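Local coordinates for Hit-like protein involved in cell-cycle regulation (Bartonella henselae, PDB 3LB5) that probably binds nucleotides as a histidine triad (HINT-like) protein and may take part in regulating the cell cycle, at residues B[28-33]-B[121-126]; B[33-38]-B[66-71]; B[72-77]-B[112-117]. One frame throughout, in Å; residues are numbered along the deposited sequence.

Interaction 1: B[28-33]-B[121-126]; sequences NNNIFA and VYHLHF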
loop_
_atom_site.group_PDB
_atom_site.type_symbol
_atom_site.label_atom_id
_atom_site.label_comp_id
_atom_site.label_asym_id
_atom_site.label_seq_id
_atom_site.Cartn_x
_atom_site.Cartn_y
_atom_site.Cartn_z
ATOM N N ASN B 28 -0.206 5.580 -22.674
ATOM C CA ASN B 28 -1.618 5.951 -22.705
ATOM C C ASN B 28 -2.565 4.858 -23.207
ATOM O O ASN B 28 -3.777 4.960 -23.024
ATOM C CB ASN B 28 -1.791 7.254 -23.478
ATOM C CG ASN B 28 -1.250 8.445 -22.709
ATOM O OD1 ASN B 28 -1.815 8.831 -21.714
ATOM N ND2 ASN B 28 -0.159 9.029 -23.182
ATOM N N ASN B 29 -2.011 3.792 -23.778
ATOM C CA ASN B 29 -2.810 2.653 -24.203
ATOM C C ASN B 29 -2.921 1.515 -23.178
ATOM O O ASN B 29 -3.540 0.490 -23.483
ATOM C CB ASN B 29 -2.331 2.118 -25.571
ATOM N N ASN B 30 -2.356 1.705 -21.970
ATOM C CA ASN B 30 -2.441 0.705 -20.903
ATOM C C ASN B 30 -3.886 0.484 -20.499
ATOM O O ASN B 30 -4.703 1.389 -20.607
ATOM C CB ASN B 30 -1.528 1.034 -19.693
ATOM C CG ASN B 30 -2.168 1.994 -18.701
ATOM O OD1 ASN B 30 -3.105 1.633 -18.011
ATOM N ND2 ASN B 30 -1.623 3.210 -18.593
ATOM N N ILE B 31 -4.212 -0.735 -20.072
ATOM C CA ILE B 31 -5.629 -1.090 -19.907
ATOM C C ILE B 31 -6.405 -0.248 -18.873
ATOM O O ILE B 31 -7.605 -0.019 -19.035
ATOM C CB ILE B 31 -5.840 -2.623 -19.697
ATOM C CG1 ILE B 31 -5.134 -3.127 -18.424
ATOM C CG2 ILE B 31 -5.388 -3.399 -20.942
ATOM C CD1 ILE B 31 -5.304 -4.690 -18.192
ATOM N N PHE B 32 -5.730 0.242 -17.834
ATOM C CA PHE B 32 -6.389 1.133 -16.879
ATOM C C PHE B 32 -6.629 2.545 -17.428
ATOM O O PHE B 32 -7.657 3.130 -17.127
ATOM C CB PHE B 32 -5.650 1.215 -15.531
ATOM C CG PHE B 32 -5.637 -0.092 -14.745
ATOM C CD1 PHE B 32 -6.443 -1.187 -15.117
ATOM C CD2 PHE B 32 -4.828 -0.220 -13.626
ATOM C CE1 PHE B 32 -6.397 -2.396 -14.409
ATOM C CE2 PHE B 32 -4.796 -1.431 -12.902
ATOM C CZ PHE B 32 -5.581 -2.511 -13.305
ATOM N N ALA B 33 -5.692 3.105 -18.187
ATOM C CA ALA B 33 -5.965 4.367 -18.905
ATOM C C ALA B 33 -7.175 4.212 -19.856
ATOM O O ALA B 33 -8.001 5.122 -20.000
ATOM C CB ALA B 33 -4.754 4.779 -19.705
ATOM N N VAL B 121 0.185 -3.853 -14.705
ATOM C CA VAL B 121 -0.375 -2.768 -15.536
ATOM C C VAL B 121 0.286 -1.498 -15.053
ATOM O O VAL B 121 0.286 -1.232 -13.861
ATOM C CB VAL B 121 -1.915 -2.641 -15.382
ATOM C CG1 VAL B 121 -2.446 -1.448 -16.214
ATOM C CG2 VAL B 121 -2.582 -3.947 -15.751
ATOM N N TYR B 122 0.874 -0.742 -15.979
ATOM C CA TYR B 122 1.695 0.421 -15.647
ATOM C C TYR B 122 0.895 1.707 -15.499
ATOM O O TYR B 122 1.183 2.726 -16.120
ATOM C CB TYR B 122 2.864 0.540 -16.620
ATOM C CG TYR B 122 3.832 -0.578 -16.363
ATOM C CD1 TYR B 122 4.737 -0.499 -15.314
ATOM C CD2 TYR B 122 3.790 -1.746 -17.114
ATOM C CE1 TYR B 122 5.590 -1.548 -15.022
ATOM C CE2 TYR B 122 4.666 -2.805 -16.840
ATOM C CZ TYR B 122 5.559 -2.683 -15.787
ATOM O OH TYR B 122 6.447 -3.695 -15.515
ATOM N N HIS B 123 -0.143 1.599 -14.672
ATOM C CA HIS B 123 -0.888 2.726 -14.141
ATOM C C HIS B 123 -0.993 2.543 -12.605
ATOM O O HIS B 123 -1.148 1.415 -12.124
ATOM C CB HIS B 123 -2.282 2.748 -14.777
ATOM C CG HIS B 123 -3.107 3.921 -14.361
ATOM N ND1 HIS B 123 -3.127 5.097 -15.078
ATOM C CD2 HIS B 123 -3.910 4.113 -13.287
ATOM C CE1 HIS B 123 -3.916 5.968 -14.465
ATOM N NE2 HIS B 123 -4.418 5.391 -13.385
ATOM N N LEU B 124 -0.884 3.625 -11.836
ATOM C CA LEU B 124 -0.935 3.524 -10.361
ATOM C C LEU B 124 -2.200 2.790 -9.903
ATOM O O LEU B 124 -3.288 3.189 -10.233
ATOM C CB LEU B 124 -0.847 4.912 -9.687
ATOM C CG LEU B 124 -0.890 4.974 -8.139
ATOM C CD1 LEU B 124 0.177 4.089 -7.457
ATOM C CD2 LEU B 124 -0.781 6.420 -7.667
ATOM N N HIS B 125 -2.043 1.675 -9.203
ATOM C CA HIS B 125 -3.182 1.021 -8.583
ATOM C C HIS B 125 -2.824 0.414 -7.236
ATOM O O HIS B 125 -1.744 -0.167 -7.086
ATOM C CB HIS B 125 -3.809 -0.038 -9.504
ATOM C CG HIS B 125 -2.865 -1.128 -9.933
ATOM N ND1 HIS B 125 -1.811 -0.899 -10.791
ATOM C CD2 HIS B 125 -2.852 -2.461 -9.667
ATOM C CE1 HIS B 125 -1.166 -2.038 -11.013
ATOM N NE2 HIS B 125 -1.786 -3.004 -10.356
ATOM N N PHE B 126 -3.741 0.540 -6.270
ATOM C CA PHE B 126 -3.665 -0.187 -4.989
ATOM C C PHE B 126 -4.580 -1.412 -5.026
ATOM O O PHE B 126 -5.721 -1.341 -5.497
ATOM C CB PHE B 126 -4.069 0.715 -3.817
ATOM C CG PHE B 126 -3.029 1.740 -3.448
ATOM C CD1 PHE B 126 -2.317 1.614 -2.266
ATOM C CD2 PHE B 126 -2.788 2.850 -4.267
ATOM C CE1 PHE B 126 -1.343 2.563 -1.918
ATOM C CE2 PHE B 126 -1.824 3.817 -3.921
ATOM C CZ PHE B 126 -1.102 3.664 -2.738
#
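F32 meets V121 with one ring face and H125 with its edge. Over that face lies V121 CG1, 3.9 Å from the F32 centroid and close to the ring normal, a CH-pi contact. At the rim, F32 CE2 comes down on the face of H125, 3.6 Å from H125 CG, in an edge-to-face pair whose planes stand 86° apart. V121 holds CG1 opposite its own backbone N (chi1 177°), and its two methyls divide the work: CG1 goes to the phenylalanine, while V121 CG2 sits 3.7 Å from I31 CD1, with the two side chains crossing at about a right angle.

The imidazole of H125 is fixed in rotation by its ND1-H, which gives a 2.8 Å bond to H123 O in the plane of the ring, so the face offered to F32 is set by the backbone two residues earlier. H123 itself meets the helix through CB, 3.8 Å from F32 CB and 3.5 Å from N30 OD1. That oxygen also caps the helix, accepting from A33 N at 3.0 Å in a nearly straight bond (166°) that reaches it from above the amide plane; N30 ND2 donates to D27 O. The H123 ring is held at both nitrogens, ND1 by Y26 OH and NE2 by P69 O.

H123 and H125 belong with H127 to the His-X-His-X-His sequence of the HIT family. The first turn of helix 31-36 packs on the loop leading into strand 126-131; F32 also touches L66 and I68 of strand 65-69 and pairs edge-to-face with F54 of strand 51-55, while L124 turns to helix 81-101.

Interaction 2: B[33-38]-B[66-71]; sequences AKLIRN and LVIPKK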
loop_
_atom_site.group_PDB
_atom_site.type_symbol
_atom_site.label_atom_id
_atom_site.label_comp_id
_atom_site.label_asym_id
_atom_site.label_seq_id
_atom_site.Cartn_x
_atom_site.Cartn_y
_atom_site.Cartn_z
ATOM N N ALA B 33 -5.692 3.105 -18.187
ATOM C CA ALA B 33 -5.965 4.367 -18.905
ATOM C C ALA B 33 -7.175 4.212 -19.856
ATOM O O ALA B 33 -8.001 5.122 -20.000
ATOM C CB ALA B 33 -4.754 4.779 -19.705
ATOM N N LYS B 34 -7.251 3.058 -20.509
ATOM C CA LYS B 34 -8.383 2.745 -21.410
ATOM C C LYS B 34 -9.699 2.645 -20.629
ATOM O O LYS B 34 -10.706 3.147 -21.086
ATOM C CB LYS B 34 -8.120 1.466 -22.218
ATOM C CG LYS B 34 -7.064 1.621 -23.280
ATOM C CD LYS B 34 -7.040 0.387 -24.219
ATOM C CE LYS B 34 -6.904 0.774 -25.670
ATOM N NZ LYS B 34 -8.118 1.488 -26.193
ATOM N N LEU B 35 -9.678 2.021 -19.447
ATOM C CA LEU B 35 -10.844 1.965 -18.537
ATOM C C LEU B 35 -11.318 3.385 -18.165
ATOM O O LEU B 35 -12.507 3.709 -18.272
ATOM C CB LEU B 35 -10.450 1.187 -17.255
ATOM C CG LEU B 35 -11.443 0.900 -16.108
ATOM C CD1 LEU B 35 -10.932 -0.278 -15.250
ATOM C CD2 LEU B 35 -11.685 2.128 -15.226
ATOM N N ILE B 36 -10.372 4.222 -17.737
ATOM C CA ILE B 36 -10.667 5.616 -17.351
ATOM C C ILE B 36 -11.353 6.371 -18.484
ATOM O O ILE B 36 -12.313 7.094 -18.235
ATOM C CB ILE B 36 -9.398 6.357 -16.905
ATOM C CG1 ILE B 36 -8.864 5.717 -15.607
ATOM C CG2 ILE B 36 -9.651 7.909 -16.772
ATOM C CD1 ILE B 36 -7.373 5.998 -15.334
ATOM N N ARG B 37 -10.864 6.209 -19.713
ATOM C CA ARG B 37 -11.477 6.838 -20.894
ATOM C C ARG B 37 -12.719 6.131 -21.437
ATOM O O ARG B 37 -13.227 6.511 -22.502
ATOM C CB ARG B 37 -10.459 6.980 -22.030
ATOM C CG ARG B 37 -9.280 7.911 -21.747
ATOM C CD ARG B 37 -8.504 8.213 -23.031
ATOM N NE ARG B 37 -8.059 6.972 -23.665
ATOM C CZ ARG B 37 -6.897 6.373 -23.426
ATOM N NH1 ARG B 37 -6.021 6.924 -22.575
ATOM N NH2 ARG B 37 -6.622 5.217 -24.040
ATOM N N ASN B 38 -13.203 5.104 -20.738
ATOM C CA ASN B 38 -14.440 4.425 -21.124
ATOM C C ASN B 38 -14.321 3.627 -22.417
ATOM O O ASN B 38 -15.300 3.481 -23.182
ATOM C CB ASN B 38 -15.586 5.449 -21.195
ATOM C CG ASN B 38 -15.846 6.089 -19.853
ATOM O OD1 ASN B 38 -16.188 5.392 -18.896
ATOM N ND2 ASN B 38 -15.668 7.412 -19.760
ATOM N N LEU B 66 -9.562 -3.021 -6.835
ATOM C CA LEU B 66 -8.460 -2.151 -7.209
ATOM C C LEU B 66 -8.889 -0.693 -7.076
ATOM O O LEU B 66 -10.031 -0.342 -7.398
ATOM C CB LEU B 66 -8.029 -2.431 -8.652
ATOM C CG LEU B 66 -7.636 -3.870 -8.959
ATOM C CD1 LEU B 66 -7.187 -4.010 -10.411
ATOM C CD2 LEU B 66 -6.540 -4.298 -8.019
ATOM N N VAL B 67 -7.977 0.156 -6.620
ATOM C CA VAL B 67 -8.271 1.608 -6.570
ATOM C C VAL B 67 -7.230 2.324 -7.431
ATOM O O VAL B 67 -6.020 2.100 -7.252
ATOM C CB VAL B 67 -8.189 2.153 -5.141
ATOM C CG1 VAL B 67 -8.214 3.706 -5.126
ATOM C CG2 VAL B 67 -9.359 1.613 -4.293
ATOM N N ILE B 68 -7.704 3.137 -8.384
ATOM C CA ILE B 68 -6.788 3.900 -9.262
ATOM C C ILE B 68 -7.097 5.392 -9.246
ATOM O O ILE B 68 -8.270 5.779 -9.137
ATOM C CB ILE B 68 -6.810 3.416 -10.770
ATOM C CG1 ILE B 68 -8.187 3.623 -11.424
ATOM C CG2 ILE B 68 -6.300 1.974 -10.934
ATOM C CD1 ILE B 68 -8.177 3.245 -12.960
ATOM N N PRO B 69 -6.056 6.238 -9.428
ATOM C CA PRO B 69 -6.328 7.634 -9.751
ATOM C C PRO B 69 -6.865 7.757 -11.198
ATOM O O PRO B 69 -6.542 6.951 -12.066
ATOM C CB PRO B 69 -4.950 8.283 -9.631
ATOM C CG PRO B 69 -4.000 7.157 -10.054
ATOM C CD PRO B 69 -4.614 5.912 -9.525
ATOM N N LYS B 70 -7.663 8.778 -11.456
ATOM C CA LYS B 70 -8.087 9.058 -12.813
ATOM C C LYS B 70 -6.940 9.801 -13.510
ATOM O O LYS B 70 -6.812 9.760 -14.750
ATOM C CB LYS B 70 -9.355 9.910 -12.786
ATOM C CG LYS B 70 -10.610 9.122 -12.428
ATOM C CD LYS B 70 -11.832 10.030 -12.478
ATOM C CE LYS B 70 -13.123 9.203 -12.434
ATOM N NZ LYS B 70 -14.358 10.032 -12.358
ATOM N N LYS B 71 -6.125 10.501 -12.720
ATOM C CA LYS B 71 -4.957 11.156 -13.286
ATOM C C LYS B 71 -3.824 10.150 -13.459
ATOM O O LYS B 71 -3.449 9.476 -12.505
ATOM C CB LYS B 71 -4.520 12.372 -12.469
ATOM C CG LYS B 71 -3.301 13.130 -13.070
ATOM C CD LYS B 71 -2.937 14.361 -12.224
ATOM C CE LYS B 71 -1.975 15.271 -12.963
ATOM N NZ LYS B 71 -0.626 14.619 -13.136
#
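I36 and I68 make the heart of a helix-on-sheet contact, in which the short helix 31-36 lies against strand 65-69 of the antiparallel HIT-domain sheet. I36 contributes the most surface. Its CG1 stands 3.7 Å from I68 CD1 and, with CG1 beside the backbone N (chi1 -66°), the branch reaches toward the strand. I68 touches with its terminal methyl CD1, the two chains crossing at a slant: CG1 occupies the position between its backbone N and carbonyl carbon, and the extended chain puts that methyl against I36, with L35 CD2 more distant at 4.3 Å from I68 CD1. V67 and P69, alternating with I68, turn instead to helix 81-101, so the strand is clad by helices on both faces.

K70 meets I36 with its first atoms and backbone; its chain then leads away, and NZ forms a salt bridge with E47. Beyond I36 the helix stops in a Schellman motif, where N38, with positive phi, gives its N to L35 O at 2.9 Å and E39 N bonds to K34 O. The outermost methyl of I36, CD1, finishes 3.5 Å from P69 O, an apolar group set against a backbone carbonyl.

Interaction 3: B[72-77]-B[112-117]; sequences GSRNLL and FNEAAS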
loop_
_atom_site.group_PDB
_atom_site.type_symbol
_atom_site.label_atom_id
_atom_site.label_comp_id
_atom_site.label_asym_id
_atom_site.label_seq_id
_atom_site.Cartn_x
_atom_site.Cartn_y
_atom_site.Cartn_z
ATOM N N GLY B 72 -3.292 10.076 -14.681
ATOM C CA GLY B 72 -2.296 9.077 -15.055
ATOM C C GLY B 72 -0.912 9.233 -14.424
ATOM O O GLY B 72 -0.346 10.320 -14.394
ATOM N N SER B 73 -0.388 8.140 -13.878
ATOM C CA SER B 73 1.048 8.006 -13.616
ATOM C C SER B 73 1.347 6.524 -13.734
ATOM O O SER B 73 0.442 5.701 -13.582
ATOM C CB SER B 73 1.466 8.565 -12.237
ATOM O OG SER B 73 0.909 7.838 -11.162
ATOM N N ARG B 74 2.593 6.176 -14.033
ATOM C CA ARG B 74 2.962 4.758 -14.160
ATOM C C ARG B 74 2.778 4.006 -12.841
ATOM O O ARG B 74 2.387 2.837 -12.834
ATOM C CB ARG B 74 4.422 4.623 -14.608
ATOM C CG ARG B 74 4.658 5.126 -16.054
ATOM C CD ARG B 74 6.072 4.942 -16.516
ATOM N NE ARG B 74 6.482 3.549 -16.625
ATOM C CZ ARG B 74 7.201 2.879 -15.724
ATOM N NH1 ARG B 74 7.603 3.457 -14.587
ATOM N NH2 ARG B 74 7.530 1.606 -15.972
ATOM N N ASN B 75 3.116 4.671 -11.738
ATOM C CA ASN B 75 3.066 4.033 -10.415
ATOM C C ASN B 75 3.174 5.084 -9.317
ATOM O O ASN B 75 2.848 6.250 -9.558
ATOM C CB ASN B 75 4.105 2.887 -10.295
ATOM C CG ASN B 75 5.534 3.338 -10.529
ATOM O OD1 ASN B 75 5.932 4.431 -10.149
ATOM N ND2 ASN B 75 6.333 2.458 -11.108
ATOM N N LEU B 76 3.602 4.696 -8.112
ATOM C CA LEU B 76 3.657 5.643 -6.985
ATOM C C LEU B 76 4.766 6.679 -7.126
ATOM O O LEU B 76 4.632 7.832 -6.681
ATOM C CB LEU B 76 3.860 4.876 -5.657
ATOM C CG LEU B 76 3.690 5.705 -4.375
ATOM C CD1 LEU B 76 2.238 5.924 -4.141
ATOM C CD2 LEU B 76 4.291 4.997 -3.192
ATOM N N LEU B 77 5.872 6.241 -7.710
ATOM C CA LEU B 77 7.113 7.019 -7.827
ATOM C C LEU B 77 6.960 8.278 -8.690
ATOM O O LEU B 77 7.550 9.312 -8.376
ATOM C CB LEU B 77 8.227 6.134 -8.397
ATOM C CG LEU B 77 8.480 4.777 -7.710
ATOM C CD1 LEU B 77 9.313 3.880 -8.618
ATOM C CD2 LEU B 77 9.186 4.979 -6.390
ATOM N N PHE B 112 2.341 -2.000 -6.175
ATOM C CA PHE B 112 3.541 -2.478 -6.887
ATOM C C PHE B 112 4.152 -1.488 -7.853
ATOM O O PHE B 112 3.457 -0.914 -8.703
ATOM C CB PHE B 112 3.274 -3.800 -7.617
ATOM C CG PHE B 112 2.721 -4.888 -6.726
ATOM C CD1 PHE B 112 3.287 -5.151 -5.480
ATOM C CD2 PHE B 112 1.638 -5.643 -7.141
ATOM C CE1 PHE B 112 2.775 -6.153 -4.654
ATOM C CE2 PHE B 112 1.110 -6.658 -6.320
ATOM C CZ PHE B 112 1.687 -6.907 -5.070
ATOM N N ASN B 113 5.458 -1.279 -7.709
ATOM C CA ASN B 113 6.208 -0.389 -8.577
ATOM C C ASN B 113 7.279 -1.122 -9.378
ATOM O O ASN B 113 8.291 -1.526 -8.829
ATOM C CB ASN B 113 6.856 0.739 -7.763
ATOM C CG ASN B 113 5.851 1.482 -6.925
ATOM O OD1 ASN B 113 5.154 2.363 -7.428
ATOM N ND2 ASN B 113 5.730 1.105 -5.654
ATOM N N GLU B 114 7.033 -1.250 -10.682
ATOM C CA GLU B 114 7.948 -1.850 -11.670
ATOM C C GLU B 114 7.821 -3.370 -11.775
ATOM O O GLU B 114 7.244 -4.016 -10.892
ATOM C CB GLU B 114 9.420 -1.411 -11.499
ATOM C CG GLU B 114 9.659 0.124 -11.437
ATOM C CD GLU B 114 9.150 0.880 -12.653
ATOM O OE1 GLU B 114 9.064 0.280 -13.749
ATOM O OE2 GLU B 114 8.842 2.087 -12.512
ATOM N N ALA B 115 8.352 -3.898 -12.878
ATOM C CA ALA B 115 8.417 -5.336 -13.170
ATOM C C ALA B 115 8.932 -6.166 -12.004
ATOM O O ALA B 115 8.354 -7.200 -11.676
ATOM C CB ALA B 115 9.284 -5.591 -14.410
ATOM N N ALA B 116 10.016 -5.715 -11.384
ATOM C CA ALA B 116 10.612 -6.462 -10.272
ATOM C C ALA B 116 9.710 -6.536 -9.029
ATOM O O ALA B 116 9.898 -7.414 -8.194
ATOM C CB ALA B 116 12.001 -5.907 -9.921
ATOM N N SER B 117 8.746 -5.621 -8.913
ATOM C CA SER B 117 7.688 -5.724 -7.897
ATOM C C SER B 117 6.413 -6.387 -8.440
ATOM O O SER B 117 5.343 -6.316 -7.811
ATOM C CB SER B 117 7.361 -4.336 -7.311
ATOM O OG SER B 117 6.411 -4.429 -6.241
#
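R74 and E114 meet end-on, two nitrogens to two oxygens: R74 NH1 donates to E114 OE2 at 2.8 Å and R74 NH2 to E114 OE1 at 3.0 Å. Both bonds are nearly straight and use the syn lone pairs, and guanidinium and carboxylate lie almost in one plane, 14° apart. E114 folds back at chi2 (-58°), which brings its carboxylate round to the arginine, itself bent at chi3. OE2 carries a second donor: N75 ND2 comes to E114 OE2 at 2.9 Å from well above the carboxylate plane (62° out of it), leaving the syn position to the arginine. The arginine's charge and three N-H donors on the carboxylate would be expected to favour the charged form of E114.

Next to this salt bridge, N113 OD1 accepts from L76 N at 2.9 Å, nearly in line with its C=O bond, and also lies close to N75 CB at 3.1 Å. The N75 and N113 amides are turned nearly perpendicular to each other. L77 CD1 adds a looser apolar touch on N113 CB.

The second shell sets the loop. N75 OD1 accepts from L77 N at 3.0 Å, an Asx turn, and S73 OG donates to N75 O. D78 takes the backbone N of both R74 and N75 through its two carboxylate oxygens, while Q119 bridges the segments, giving NE2 to R74 O and receiving E114 N at OE1.

N113 ND2 bonds to Q111 and to I107 O of the second subunit, whose Q92 NE2 and K96 NZ donate to L76 O and L77 O. F112 and N113 pair antiparallel with a strand of that subunit, so one sheet runs through both chains, the dimer arrangement of HINT-like HIT proteins.

How the interactions relate
Interaction 1 contains the histidine-bearing segment 121-126, and segments of interactions 2 and 3 touch it. Interactions 1 and 2 have centres about 7 Å apart, share A33 and use the same helix, 31-36; the strands behind them are joined by F126 O and V67 N, 2.9 Å apart. Interaction 3, its centre about 9 Å from that of interaction 1, is coupled to it through L124 N and S73 O at 3.0 Å. The centres of interactions 2 and 3 are about 15 Å apart, and the two adjoin only along the chain. The unidentified ligand lies about 4 Å from the side chains of F32 and L35, but about 12 Å from that of F112, so interactions 1 and 2 border its site while interaction 3 faces the dimer partner.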